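Local coordinates for tRNA (uracil(54)-C(5))-methyltransferase (Pyrococcus abyssi, PDB 2JJQ), which catalyses the S-adenosyl-L-methionine-dependent methylation of uridine 54 in tRNA at C5, yielding 5-methyluridine, at residues E189-Y194 with F210-G215; E292-M297 with R311-K316; F43-D48 with Q93-D98. All coordinates share one frame; numbering follows the deposited sequence.

Contact 1. Residues E189-Y194 with F210-G215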
ATOM      1  N   GLU A 189       0.407  28.224  -4.044  1.00 28.53           N
ATOM      2  CA  GLU A 189      -0.854  28.912  -3.982  1.00 28.94           C
ATOM      3  C   GLU A 189      -1.835  28.176  -4.870  1.00 27.51           C
ATOM      4  O   GLU A 189      -1.436  27.437  -5.770  1.00 27.99           O
ATOM      5  CB  GLU A 189      -0.676  30.339  -4.467  1.00 29.23           C
ATOM      6  CG  GLU A 189       0.219  31.154  -3.513  1.00 33.55           C
ATOM      7  CD  GLU A 189       0.539  32.572  -4.010  1.00 39.31           C
ATOM      8  OE1 GLU A 189       0.157  32.934  -5.154  1.00 38.69           O
ATOM      9  OE2 GLU A 189       1.191  33.320  -3.234  1.00 41.89           O
ATOM     10  N   GLY A 190      -3.121  28.415  -4.647  1.00 26.81           N
ATOM     11  CA  GLY A 190      -4.145  27.767  -5.460  1.00 23.68           C
ATOM     12  C   GLY A 190      -5.044  26.885  -4.611  1.00 22.70           C
ATOM     13  O   GLY A 190      -4.612  26.377  -3.554  1.00 22.81           O
ATOM     14  N   PHE A 191      -6.295  26.717  -5.063  1.00 20.34           N
ATOM     15  CA  PHE A 191      -7.335  26.139  -4.214  1.00 19.29           C
ATOM     16  C   PHE A 191      -7.287  24.617  -4.299  1.00 18.39           C
ATOM     17  O   PHE A 191      -7.118  23.953  -3.282  1.00 18.65           O
ATOM     18  CB  PHE A 191      -8.714  26.669  -4.644  1.00 19.00           C
ATOM     19  CG  PHE A 191      -9.886  25.968  -3.990  1.00 18.25           C
ATOM     20  CD1 PHE A 191     -10.103  26.087  -2.623  1.00 17.00           C
ATOM     21  CD2 PHE A 191     -10.791  25.239  -4.773  1.00 21.36           C
ATOM     22  CE1 PHE A 191     -11.191  25.459  -2.029  1.00 19.86           C
ATOM     23  CE2 PHE A 191     -11.885  24.602  -4.196  1.00 20.01           C
ATOM     24  CZ  PHE A 191     -12.086  24.703  -2.843  1.00 19.55           C
ATOM     25  N   LEU A 192      -7.415  24.072  -5.499  1.00 17.87           N
ATOM     26  CA  LEU A 192      -7.493  22.624  -5.637  1.00 20.02           C
ATOM     27  C   LEU A 192      -6.078  21.980  -5.619  1.00 19.75           C
ATOM     28  O   LEU A 192      -5.212  22.376  -6.391  1.00 19.98           O
ATOM     29  CB  LEU A 192      -8.271  22.295  -6.938  1.00 20.73           C
ATOM     30  CG  LEU A 192      -8.585  20.861  -7.317  1.00 24.65           C
ATOM     31  CD1 LEU A 192      -9.247  20.143  -6.117  1.00 24.98           C
ATOM     32  CD2 LEU A 192      -9.518  20.877  -8.558  1.00 25.33           C
ATOM     33  N   ARG A 193      -5.847  20.991  -4.752  1.00 18.98           N
ATOM     34  CA  ARG A 193      -4.498  20.389  -4.621  1.00 18.17           C
ATOM     35  C   ARG A 193      -4.431  18.932  -5.145  1.00 17.41           C
ATOM     36  O   ARG A 193      -3.535  18.607  -5.925  1.00 17.05           O
ATOM     37  CB  ARG A 193      -4.008  20.466  -3.173  1.00 17.21           C
ATOM     38  CG  ARG A 193      -3.995  21.888  -2.590  1.00 18.28           C
ATOM     39  CD  ARG A 193      -3.048  22.781  -3.445  1.00 19.69           C
ATOM     40  NE  ARG A 193      -2.999  24.203  -3.087  1.00 23.05           N
ATOM     41  CZ  ARG A 193      -2.079  24.728  -2.282  1.00 22.21           C
ATOM     42  NH1 ARG A 193      -1.192  23.929  -1.724  1.00 24.04           N
ATOM     43  NH2 ARG A 193      -2.074  26.032  -2.011  1.00 22.77           N
ATOM     44  N   TYR A 194      -5.350  18.060  -4.704  1.00 15.45           N
ATOM     45  CA  TYR A 194      -5.333  16.650  -5.103  1.00 13.94           C
ATOM     46  C   TYR A 194      -6.730  16.168  -5.441  1.00 14.73           C
ATOM     47  O   TYR A 194      -7.715  16.622  -4.815  1.00 14.44           O
ATOM     48  CB  TYR A 194      -4.808  15.729  -3.950  1.00 14.60           C
ATOM     49  CG  TYR A 194      -3.332  15.892  -3.649  1.00 14.65           C
ATOM     50  CD1 TYR A 194      -2.381  15.177  -4.356  1.00 18.23           C
ATOM     51  CD2 TYR A 194      -2.911  16.757  -2.652  1.00 16.32           C
ATOM     52  CE1 TYR A 194      -1.037  15.345  -4.100  1.00 17.46           C
ATOM     53  CE2 TYR A 194      -1.529  16.934  -2.367  1.00 19.73           C
ATOM     54  CZ  TYR A 194      -0.609  16.212  -3.109  1.00 21.12           C
ATOM     55  OH  TYR A 194       0.744  16.367  -2.872  1.00 20.24           O
ATOM     56  N   PHE A 210     -11.751  15.466  -3.389  1.00 13.43           N
ATOM     57  CA  PHE A 210     -11.042  16.706  -3.779  1.00 14.55           C
ATOM     58  C   PHE A 210     -10.451  17.306  -2.556  1.00 15.25           C
ATOM     59  O   PHE A 210     -11.175  17.720  -1.634  1.00 15.32           O
ATOM     60  CB  PHE A 210     -12.027  17.685  -4.486  1.00 16.07           C
ATOM     61  CG  PHE A 210     -12.642  17.069  -5.726  1.00 15.40           C
ATOM     62  CD1 PHE A 210     -11.835  16.769  -6.833  1.00 19.26           C
ATOM     63  CD2 PHE A 210     -13.977  16.704  -5.754  1.00 16.63           C
ATOM     64  CE1 PHE A 210     -12.376  16.143  -7.986  1.00 18.52           C
ATOM     65  CE2 PHE A 210     -14.514  16.075  -6.896  1.00 16.43           C
ATOM     66  CZ  PHE A 210     -13.710  15.796  -7.994  1.00 18.31           C
ATOM     67  N   VAL A 211      -9.114  17.342  -2.503  1.00 13.82           N
ATOM     68  CA  VAL A 211      -8.448  17.931  -1.370  1.00 14.64           C
ATOM     69  C   VAL A 211      -8.028  19.336  -1.774  1.00 14.23           C
ATOM     70  O   VAL A 211      -7.386  19.509  -2.799  1.00 15.34           O
ATOM     71  CB  VAL A 211      -7.178  17.098  -0.967  1.00 14.97           C
ATOM     72  CG1 VAL A 211      -6.485  17.704   0.208  1.00 16.57           C
ATOM     73  CG2 VAL A 211      -7.541  15.560  -0.719  1.00 14.19           C
ATOM     74  N   THR A 212      -8.397  20.323  -0.955  1.00 14.81           N
ATOM     75  CA  THR A 212      -8.218  21.716  -1.276  1.00 15.63           C
ATOM     76  C   THR A 212      -7.687  22.505  -0.075  1.00 17.56           C
ATOM     77  O   THR A 212      -7.604  22.017   1.070  1.00 16.62           O
ATOM     78  CB  THR A 212      -9.571  22.348  -1.682  1.00 16.82           C
ATOM     79  OG1 THR A 212     -10.316  22.599  -0.494  1.00 16.97           O
ATOM     80  CG2 THR A 212     -10.403  21.412  -2.653  1.00 16.19           C
ATOM     81  N   LYS A 213      -7.309  23.753  -0.337  1.00 18.72           N
ATOM     82  CA  LYS A 213      -7.126  24.685   0.742  1.00 20.76           C
ATOM     83  C   LYS A 213      -8.491  25.335   1.086  1.00 22.68           C
ATOM     84  O   LYS A 213      -9.548  24.940   0.556  1.00 21.01           O
ATOM     85  CB  LYS A 213      -6.048  25.706   0.347  1.00 22.01           C
ATOM     86  CG  LYS A 213      -4.708  25.036  -0.010  1.00 21.70           C
ATOM     87  CD  LYS A 213      -4.129  24.154   1.099  1.00 26.52           C
ATOM     88  CE  LYS A 213      -3.599  24.945   2.272  1.00 29.05           C
ATOM     89  NZ  LYS A 213      -3.046  24.089   3.384  1.00 31.06           N
ATOM     90  N   GLU A 214      -8.484  26.310   1.984  1.00 24.53           N
ATOM     91  CA  GLU A 214      -9.716  27.020   2.358  1.00 26.70           C
ATOM     92  C   GLU A 214     -10.338  27.690   1.129  1.00 25.21           C
ATOM     93  O   GLU A 214      -9.646  28.177   0.229  1.00 25.01           O
ATOM     94  CB  GLU A 214      -9.418  28.024   3.492  1.00 27.77           C
ATOM     95  CG  GLU A 214      -8.952  27.400   4.851  1.00 34.40           C
ATOM     96  CD  GLU A 214      -7.442  27.039   4.905  1.00 40.72           C
ATOM     97  OE1 GLU A 214      -6.739  27.121   3.849  1.00 40.62           O
ATOM     98  OE2 GLU A 214      -6.953  26.678   6.022  1.00 45.43           O
ATOM     99  N   GLY A 215     -11.654  27.677   1.035  1.00 25.35           N
ATOM    100  CA  GLY A 215     -12.263  28.082  -0.205  1.00 24.75           C
ATOM    101  C   GLY A 215     -13.658  27.503  -0.283  1.00 24.11           C
ATOM    102  O   GLY A 215     -14.194  27.012   0.705  1.00 24.76           O
TER
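V211 O accepts two backbone N-H groups from the partner strand, R193 N at 2.9 Å and Y194 N at 3.1 Å, which identifies a classic beta bulge in the hairpin of strands 192-199 and 206-212. Both bonds are fairly straight, and the antiparallel register shifts by one residue between the L192-T212 pair, which is non-hydrogen-bonded, and the Y194-V211 pair, which is hydrogen-bonded. V211 N returns a bond to Y194 O, while K213 N bonds to F191 O and continues the pairing past the strand ends.

The F191 ring lies alongside T212 and covers it: T212 CB stands 3.7 Å from the ring centroid and 21° off the normal, a CH-pi contact over the face. With CG anti to the backbone nitrogen (chi1 170°), the ring also brings its CE1 to 3.4 Å from G215 CA. T212 OG1 is meanwhile held by K213 O and by W231 of strand 228-233. On the face of the sheet that carries Y194 and V211, their CB atoms meet, and the phenol of Y194 ends on D239.

The guanidinium of R193 folds back on its own segment, NE and NH2 both gripping G190 O side-on. That pair of bonds fixes the plane of the group, and K213 CG packs over one of its faces, 3.5 Å from R193 CZ.

Contact 2. Residues E292-M297 with R311-K316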
ATOM      1  N   GLU A 292      -9.537 -21.121  18.318  1.00 18.42           N
ATOM      2  CA  GLU A 292     -10.781 -20.373  18.174  1.00 19.57           C
ATOM      3  C   GLU A 292     -10.612 -18.899  18.536  1.00 19.02           C
ATOM      4  O   GLU A 292     -11.236 -17.997  17.910  1.00 18.56           O
ATOM      5  CB  GLU A 292     -11.825 -20.953  19.113  1.00 21.81           C
ATOM      6  CG  GLU A 292     -13.160 -20.334  18.895  1.00 29.88           C
ATOM      7  CD  GLU A 292     -13.700 -20.454  17.449  1.00 38.68           C
ATOM      8  OE1 GLU A 292     -13.274 -21.342  16.660  1.00 46.96           O
ATOM      9  OE2 GLU A 292     -14.600 -19.667  17.115  1.00 39.99           O
ATOM     10  N   LYS A 293      -9.803 -18.669  19.572  1.00 16.29           N
ATOM     11  CA  LYS A 293      -9.557 -17.291  20.127  1.00 16.11           C
ATOM     12  C   LYS A 293      -8.403 -16.584  19.422  1.00 13.79           C
ATOM     13  O   LYS A 293      -7.264 -17.005  19.541  1.00 13.83           O
ATOM     14  CB  LYS A 293      -9.286 -17.334  21.630  1.00 15.70           C
ATOM     15  CG  LYS A 293     -10.502 -17.781  22.429  1.00 20.23           C
ATOM     16  CD  LYS A 293     -10.177 -17.910  23.899  1.00 28.85           C
ATOM     17  CE  LYS A 293     -11.483 -18.054  24.660  1.00 33.22           C
ATOM     18  NZ  LYS A 293     -11.316 -18.257  26.137  1.00 36.64           N
ATOM     19  N   ILE A 294      -8.702 -15.517  18.684  1.00 12.67           N
ATOM     20  CA  ILE A 294      -7.685 -14.875  17.852  1.00 12.32           C
ATOM     21  C   ILE A 294      -7.509 -13.459  18.308  1.00 13.16           C
ATOM     22  O   ILE A 294      -8.517 -12.781  18.554  1.00 12.60           O
ATOM     23  CB  ILE A 294      -8.146 -14.801  16.372  1.00 13.51           C
ATOM     24  CG1 ILE A 294      -8.634 -16.170  15.841  1.00 13.83           C
ATOM     25  CG2 ILE A 294      -7.040 -14.262  15.429  1.00 16.07           C
ATOM     26  CD1 ILE A 294      -7.565 -17.285  15.880  1.00 18.09           C
ATOM     27  N   LEU A 295      -6.259 -13.013  18.425  1.00 12.25           N
ATOM     28  CA  LEU A 295      -5.989 -11.558  18.571  1.00 13.49           C
ATOM     29  C   LEU A 295      -5.492 -10.988  17.241  1.00 13.11           C
ATOM     30  O   LEU A 295      -4.522 -11.505  16.689  1.00 13.53           O
ATOM     31  CB  LEU A 295      -4.924 -11.285  19.629  1.00 14.29           C
ATOM     32  CG  LEU A 295      -4.348  -9.870  19.740  1.00 13.74           C
ATOM     33  CD1 LEU A 295      -5.442  -8.907  20.137  1.00 15.56           C
ATOM     34  CD2 LEU A 295      -3.297  -9.937  20.847  1.00 15.25           C
ATOM     35  N   ASP A 296      -6.163  -9.942  16.745  1.00 13.07           N
ATOM     36  CA  ASP A 296      -5.777  -9.227  15.531  1.00 12.04           C
ATOM     37  C   ASP A 296      -5.058  -7.945  16.036  1.00 13.13           C
ATOM     38  O   ASP A 296      -5.691  -6.869  16.206  1.00 13.01           O
ATOM     39  CB  ASP A 296      -7.016  -8.907  14.665  1.00 12.56           C
ATOM     40  CG  ASP A 296      -6.665  -8.235  13.306  1.00 14.61           C
ATOM     41  OD1 ASP A 296      -5.452  -8.271  12.928  1.00 18.70           O
ATOM     42  OD2 ASP A 296      -7.616  -7.722  12.620  1.00 21.24           O
ATOM     43  N   MET A 297      -3.742  -8.060  16.248  1.00 12.88           N
ATOM     44  CA  MET A 297      -2.932  -6.963  16.784  1.00 13.66           C
ATOM     45  C   MET A 297      -2.452  -6.064  15.624  1.00 13.66           C
ATOM     46  O   MET A 297      -2.022  -6.572  14.588  1.00 15.13           O
ATOM     47  CB  MET A 297      -1.775  -7.525  17.639  1.00 14.57           C
ATOM     48  CG  MET A 297      -0.932  -6.391  18.339  1.00 16.38           C
ATOM     49  SD  MET A 297      -2.005  -5.266  19.261  1.00 19.21           S
ATOM     50  CE  MET A 297      -0.980  -3.801  19.405  1.00 21.17           C
ATOM     51  N   ARG A 311     -15.526 -16.092   9.227  1.00 13.62           N
ATOM     52  CA  ARG A 311     -15.157 -17.536   9.084  1.00 15.64           C
ATOM     53  C   ARG A 311     -15.452 -18.303  10.393  1.00 15.51           C
ATOM     54  O   ARG A 311     -15.297 -19.552  10.459  1.00 16.77           O
ATOM     55  CB  ARG A 311     -13.668 -17.629   8.746  1.00 15.25           C
ATOM     56  CG  ARG A 311     -13.298 -17.116   7.375  1.00 17.11           C
ATOM     57  CD  ARG A 311     -14.046 -17.871   6.282  1.00 19.27           C
ATOM     58  NE  ARG A 311     -14.427 -16.774   5.416  1.00 35.06           N
ATOM     59  CZ  ARG A 311     -15.631 -16.349   5.080  1.00 30.02           C
ATOM     60  NH1 ARG A 311     -16.769 -17.019   5.294  1.00 27.39           N
ATOM     61  NH2 ARG A 311     -15.645 -15.255   4.368  1.00 34.96           N
ATOM     62  N   GLY A 312     -15.874 -17.589  11.429  1.00 14.85           N
ATOM     63  CA  GLY A 312     -16.373 -18.202  12.669  1.00 15.92           C
ATOM     64  C   GLY A 312     -15.433 -18.148  13.879  1.00 16.32           C
ATOM     65  O   GLY A 312     -15.727 -18.730  14.970  1.00 15.58           O
ATOM     66  N   PHE A 313     -14.288 -17.461  13.736  1.00 12.88           N
ATOM     67  CA  PHE A 313     -13.390 -17.328  14.866  1.00 12.54           C
ATOM     68  C   PHE A 313     -13.904 -16.328  15.871  1.00 14.73           C
ATOM     69  O   PHE A 313     -14.720 -15.458  15.532  1.00 15.26           O
ATOM     70  CB  PHE A 313     -11.974 -16.885  14.410  1.00 12.35           C
ATOM     71  CG  PHE A 313     -11.257 -17.935  13.591  1.00 11.75           C
ATOM     72  CD1 PHE A 313     -10.428 -18.891  14.211  1.00 15.06           C
ATOM     73  CD2 PHE A 313     -11.443 -18.006  12.218  1.00 13.18           C
ATOM     74  CE1 PHE A 313      -9.783 -19.880  13.430  1.00 13.99           C
ATOM     75  CE2 PHE A 313     -10.808 -18.982  11.444  1.00 15.40           C
ATOM     76  CZ  PHE A 313      -9.965 -19.918  12.057  1.00 16.54           C
ATOM     77  N   ASN A 314     -13.379 -16.440  17.086  1.00 13.78           N
ATOM     78  CA  ASN A 314     -13.632 -15.497  18.156  1.00 15.82           C
ATOM     79  C   ASN A 314     -12.512 -14.416  18.150  1.00 14.36           C
ATOM     80  O   ASN A 314     -11.381 -14.711  18.463  1.00 15.03           O
ATOM     81  CB  ASN A 314     -13.621 -16.307  19.452  1.00 16.18           C
ATOM     82  CG  ASN A 314     -13.710 -15.442  20.697  1.00 22.33           C
ATOM     83  OD1 ASN A 314     -13.463 -14.251  20.650  1.00 28.72           O
ATOM     84  ND2 ASN A 314     -14.014 -16.053  21.831  1.00 25.49           N
ATOM     85  N   VAL A 315     -12.826 -13.180  17.769  1.00 13.89           N
ATOM     86  CA  VAL A 315     -11.760 -12.241  17.418  1.00 13.77           C
ATOM     87  C   VAL A 315     -11.804 -10.999  18.295  1.00 14.18           C
ATOM     88  O   VAL A 315     -12.877 -10.406  18.490  1.00 14.50           O
ATOM     89  CB  VAL A 315     -11.914 -11.745  15.932  1.00 13.27           C
ATOM     90  CG1 VAL A 315     -10.873 -10.708  15.593  1.00 14.24           C
ATOM     91  CG2 VAL A 315     -11.855 -12.940  14.974  1.00 16.14           C
ATOM     92  N   LYS A 316     -10.637 -10.615  18.800  1.00 13.99           N
ATOM     93  CA  LYS A 316     -10.482  -9.312  19.441  1.00 14.05           C
ATOM     94  C   LYS A 316      -9.356  -8.635  18.671  1.00 15.19           C
ATOM     95  O   LYS A 316      -8.361  -9.270  18.372  1.00 16.42           O
ATOM     96  CB  LYS A 316     -10.062  -9.516  20.874  1.00 15.33           C
ATOM     97  CG  LYS A 316     -11.208 -10.110  21.763  1.00 19.90           C
ATOM     98  CD  LYS A 316     -10.747 -10.148  23.212  1.00 30.46           C
ATOM     99  CE  LYS A 316     -11.901 -10.544  24.167  1.00 33.94           C
ATOM    100  NZ  LYS A 316     -11.250 -11.070  25.412  1.00 41.22           N
TER
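Four backbone hydrogen bonds join E292-M297 to R311-K316 in parallel register, the pattern expected of two neighbouring strands in a beta-alpha-beta unit of a class I-like methyltransferase domain. N314 N bonds to E292 O, I294 N to N314 O, K316 N to I294 O, and D296 N to K316 O at 2.8 Å. The two middle bonds run nearly along the C=O axis of their acceptors, and both are close to straight at the hydrogen. The axes of the two short strand segments, 293-297 and 314-316, are inclined at 28° to each other.

Carbon-to-carbonyl contacts accompany these bonds. CA-H...O contacts lie between them, the shortest from L295 CA to K316 O at 3.3 Å. L295 CD1 also packs 3.4 Å from K316 O, and the F313 ring presents its edge to E292 O, which lies near the ring plane.

Apolar contact is concentrated at I294, on the other side of the sheet from L295. Its CG1, anti to the carbonyl carbon (chi1 -51°), reaches F313 CD1 at 3.6 Å, and I294 CB lies 4.4 Å from V315 CG2.

Among the polar side chains, E292 crosses N314 at about a right angle, and E292 CG lies 4.1 Å from N314 CB. D296 OD2 accepts a bond from G305 N, tying the end of the strand to the start of helix 303-310.

That helix makes the crossover and covers I294, F313 and V315 with L308; G312 ends it in a Schellman motif. Strand 356-359 flanks 293-297 on the side opposite strand 314-319, and M297, beyond the paired residues, touches S-adenosyl-L-homocysteine.

Contact 3. Residues F43-D48 with Q93-D98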
ATOM      1  N   PHE A  43      16.279   2.056 -13.061  1.00 25.57           N
ATOM      2  CA  PHE A  43      15.492   1.687 -14.250  1.00 24.91           C
ATOM      3  C   PHE A  43      16.333   0.956 -15.285  1.00 22.06           C
ATOM      4  O   PHE A  43      16.146   1.112 -16.494  1.00 22.03           O
ATOM      5  CB  PHE A  43      14.827   2.909 -14.881  1.00 25.98           C
ATOM      6  CG  PHE A  43      13.679   3.479 -14.040  1.00 31.24           C
ATOM      7  CD1 PHE A  43      12.504   2.740 -13.827  1.00 31.50           C
ATOM      8  CD2 PHE A  43      13.779   4.735 -13.474  1.00 33.73           C
ATOM      9  CE1 PHE A  43      11.467   3.262 -13.053  1.00 36.24           C
ATOM     10  CE2 PHE A  43      12.742   5.262 -12.706  1.00 35.03           C
ATOM     11  CZ  PHE A  43      11.585   4.537 -12.496  1.00 35.45           C
ATOM     12  N   SER A  44      17.274   0.175 -14.785  1.00 20.76           N
ATOM     13  CA  SER A  44      18.041  -0.717 -15.629  1.00 20.08           C
ATOM     14  C   SER A  44      17.620  -2.174 -15.350  1.00 19.59           C
ATOM     15  O   SER A  44      16.880  -2.464 -14.393  1.00 20.14           O
ATOM     16  CB  SER A  44      19.549  -0.464 -15.421  1.00 18.69           C
ATOM     17  OG  SER A  44      19.998  -0.912 -14.151  1.00 20.36           O
ATOM     18  N   ALA A  45      18.052  -3.082 -16.197  1.00 18.94           N
ATOM     19  CA  ALA A  45      17.649  -4.502 -16.090  1.00 18.03           C
ATOM     20  C   ALA A  45      18.888  -5.354 -16.186  1.00 18.70           C
ATOM     21  O   ALA A  45      19.772  -5.052 -17.013  1.00 18.07           O
ATOM     22  CB  ALA A  45      16.608  -4.895 -17.262  1.00 17.22           C
ATOM     23  N   PRO A  46      18.960  -6.455 -15.421  1.00 19.58           N
ATOM     24  CA  PRO A  46      20.111  -7.314 -15.587  1.00 20.55           C
ATOM     25  C   PRO A  46      20.184  -7.776 -17.025  1.00 20.92           C
ATOM     26  O   PRO A  46      19.158  -8.186 -17.599  1.00 21.42           O
ATOM     27  CB  PRO A  46      19.807  -8.475 -14.662  1.00 20.87           C
ATOM     28  CG  PRO A  46      18.904  -7.855 -13.551  1.00 19.11           C
ATOM     29  CD  PRO A  46      18.010  -7.004 -14.416  1.00 19.61           C
ATOM     30  N   GLY A  47      21.368  -7.694 -17.623  1.00 20.74           N
ATOM     31  CA  GLY A  47      21.492  -8.084 -19.047  1.00 22.61           C
ATOM     32  C   GLY A  47      21.590  -6.859 -19.961  1.00 22.71           C
ATOM     33  O   GLY A  47      22.057  -6.948 -21.105  1.00 23.70           O
ATOM     34  N   ASP A  48      21.152  -5.705 -19.472  1.00 20.62           N
ATOM     35  CA  ASP A  48      21.328  -4.434 -20.200  1.00 20.96           C
ATOM     36  C   ASP A  48      22.806  -4.154 -20.438  1.00 21.96           C
ATOM     37  O   ASP A  48      23.616  -4.319 -19.551  1.00 21.21           O
ATOM     38  CB  ASP A  48      20.817  -3.275 -19.351  1.00 20.81           C
ATOM     39  CG  ASP A  48      19.315  -3.023 -19.459  1.00 19.15           C
ATOM     40  OD1 ASP A  48      18.599  -3.587 -20.339  1.00 17.60           O
ATOM     41  OD2 ASP A  48      18.829  -2.163 -18.644  1.00 20.50           O
ATOM     42  N   GLN A  93       8.665  -1.151 -13.256  1.00 16.34           N
ATOM     43  CA  GLN A  93       7.647  -1.292 -14.322  1.00 17.70           C
ATOM     44  C   GLN A  93       8.218  -1.592 -15.682  1.00 17.26           C
ATOM     45  O   GLN A  93       7.494  -2.000 -16.585  1.00 18.44           O
ATOM     46  CB  GLN A  93       6.795  -0.023 -14.463  1.00 17.86           C
ATOM     47  CG  GLN A  93       5.424  -0.369 -15.035  1.00 25.92           C
ATOM     48  CD  GLN A  93       4.426   0.835 -15.124  1.00 36.27           C
ATOM     49  OE1 GLN A  93       4.016   1.413 -14.111  1.00 38.49           O
ATOM     50  NE2 GLN A  93       4.005   1.157 -16.349  1.00 38.87           N
ATOM     51  N   HIS A  94       9.514  -1.371 -15.832  1.00 16.09           N
ATOM     52  CA  HIS A  94      10.213  -1.610 -17.132  1.00 16.27           C
ATOM     53  C   HIS A  94      10.585  -3.088 -17.282  1.00 16.30           C
ATOM     54  O   HIS A  94      11.159  -3.495 -18.314  1.00 16.40           O
ATOM     55  CB  HIS A  94      11.465  -0.767 -17.178  1.00 16.09           C
ATOM     56  CG  HIS A  94      12.425  -1.077 -16.054  1.00 16.88           C
ATOM     57  ND1 HIS A  94      12.136  -0.818 -14.730  1.00 18.40           N
ATOM     58  CD2 HIS A  94      13.660  -1.624 -16.062  1.00 15.69           C
ATOM     59  CE1 HIS A  94      13.137  -1.218 -13.967  1.00 15.96           C
ATOM     60  NE2 HIS A  94      14.088  -1.691 -14.751  1.00 17.87           N
ATOM     61  N   LEU A  95      10.272  -3.882 -16.256  1.00 15.18           N
ATOM     62  CA  LEU A  95      10.649  -5.336 -16.220  1.00 13.94           C
ATOM     63  C   LEU A  95       9.456  -6.258 -16.420  1.00 14.57           C
ATOM     64  O   LEU A  95       8.397  -6.030 -15.833  1.00 14.91           O
ATOM     65  CB  LEU A  95      11.285  -5.684 -14.880  1.00 13.56           C
ATOM     66  CG  LEU A  95      12.536  -4.886 -14.498  1.00 13.38           C
ATOM     67  CD1 LEU A  95      12.896  -5.339 -13.093  1.00 18.43           C
ATOM     68  CD2 LEU A  95      13.676  -5.096 -15.490  1.00 14.83           C
ATOM     69  N   ASN A  96       9.639  -7.330 -17.184  1.00 13.14           N
ATOM     70  CA  ASN A  96       8.602  -8.360 -17.341  1.00 12.91           C
ATOM     71  C   ASN A  96       8.209  -8.853 -15.965  1.00 13.17           C
ATOM     72  O   ASN A  96       9.058  -8.984 -15.052  1.00 10.62           O
ATOM     73  CB  ASN A  96       9.174  -9.573 -18.052  1.00 13.48           C
ATOM     74  CG  ASN A  96       9.381  -9.325 -19.518  1.00 13.99           C
ATOM     75  OD1 ASN A  96       8.639  -8.578 -20.168  1.00 17.56           O
ATOM     76  ND2 ASN A  96      10.388  -9.998 -20.062  1.00 18.75           N
ATOM     77  N   TYR A  97       6.932  -9.168 -15.842  1.00 13.10           N
ATOM     78  CA  TYR A  97       6.402  -9.513 -14.500  1.00 14.48           C
ATOM     79  C   TYR A  97       7.050 -10.754 -13.909  1.00 14.60           C
ATOM     80  O   TYR A  97       7.390 -10.824 -12.702  1.00 13.58           O
ATOM     81  CB  TYR A  97       4.869  -9.613 -14.539  1.00 15.72           C
ATOM     82  CG  TYR A  97       4.305  -9.750 -13.145  1.00 11.50           C
ATOM     83  CD1 TYR A  97       4.523  -8.755 -12.211  1.00 13.48           C
ATOM     84  CD2 TYR A  97       3.522 -10.857 -12.792  1.00 13.83           C
ATOM     85  CE1 TYR A  97       3.982  -8.850 -10.912  1.00 13.36           C
ATOM     86  CE2 TYR A  97       3.006 -10.965 -11.493  1.00 14.53           C
ATOM     87  CZ  TYR A  97       3.247  -9.960 -10.568  1.00 12.89           C
ATOM     88  OH  TYR A  97       2.768 -10.098  -9.259  1.00 12.47           O
ATOM     89  N   ASP A  98       7.321 -11.748 -14.765  1.00 14.02           N
ATOM     90  CA  ASP A  98       7.939 -12.959 -14.223  1.00 13.66           C
ATOM     91  C   ASP A  98       9.313 -12.638 -13.636  1.00 14.53           C
ATOM     92  O   ASP A  98       9.756 -13.281 -12.665  1.00 15.12           O
ATOM     93  CB  ASP A  98       8.018 -14.069 -15.273  1.00 16.04           C
ATOM     94  CG  ASP A  98       9.106 -13.827 -16.294  1.00 17.65           C
ATOM     95  OD1 ASP A  98       9.198 -12.712 -16.803  1.00 19.58           O
ATOM     96  OD2 ASP A  98       9.896 -14.753 -16.619  1.00 22.40           O
TER
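H94 lays its imidazole under the backbone of F43, whose CA stands 3.9 Å from the ring centroid, a CH-pi contact over one face. L95 CG covers the opposite face of the imidazole, which is therefore sandwiched between a residue of the facing segment and its own sequence neighbour. The F43 ring turns its edge toward the H94 face in an offset edge-to-face pair, the planes at 74° and F43 CD1 3.7 Å from H94 ND1.

The rotation of the imidazole is fixed further by a hydrogen bond from H94 NE2 to S44 O, 2.9 Å long and 161° at the hydrogen. S44 O lies in the imidazole plane, yet the donor stands well above the carbonyl plane of S44, so the bond is straight at one end and oblique at the other. H94 reaches this carbonyl with CG between the backbone N and the carbonyl carbon (chi1 59°).

Beside this bond A45 CB presses on L95 CD2 at 3.4 Å, tighter than a usual van der Waals contact. A45 also opens a type II turn to D48, whose OD2 accepts from A45 N at 2.7 Å.

The contact joins the loop between strands 39-41 and 49-57 of the TRAM-like domain to the approach to helix 97-112. R76 bridges both sides, pairing with D48 and touching H94, while L95 packs on L28 of strand 24-28.

How the contacts relate
The three contacts sample separate parts of the chain and do not touch: their centres are 38 to 42 Å apart. Contact 2 belongs to the catalytic domain and is the one beside the cofactor site, with the D296 side chain about 5 Å from bound S-adenosyl-L-homocysteine. Contact 3, on the opposite side of the chain's centre from contact 2, involves the TRAM-like domain; its F43 side chain is about 6 Å from that of C90, a probable iron-sulfur ligand. Contact 1, in a different sheet from contact 2, is far from both sites, its nearest atoms about 18 Å from contact 3 and about 27 Å from contact 2.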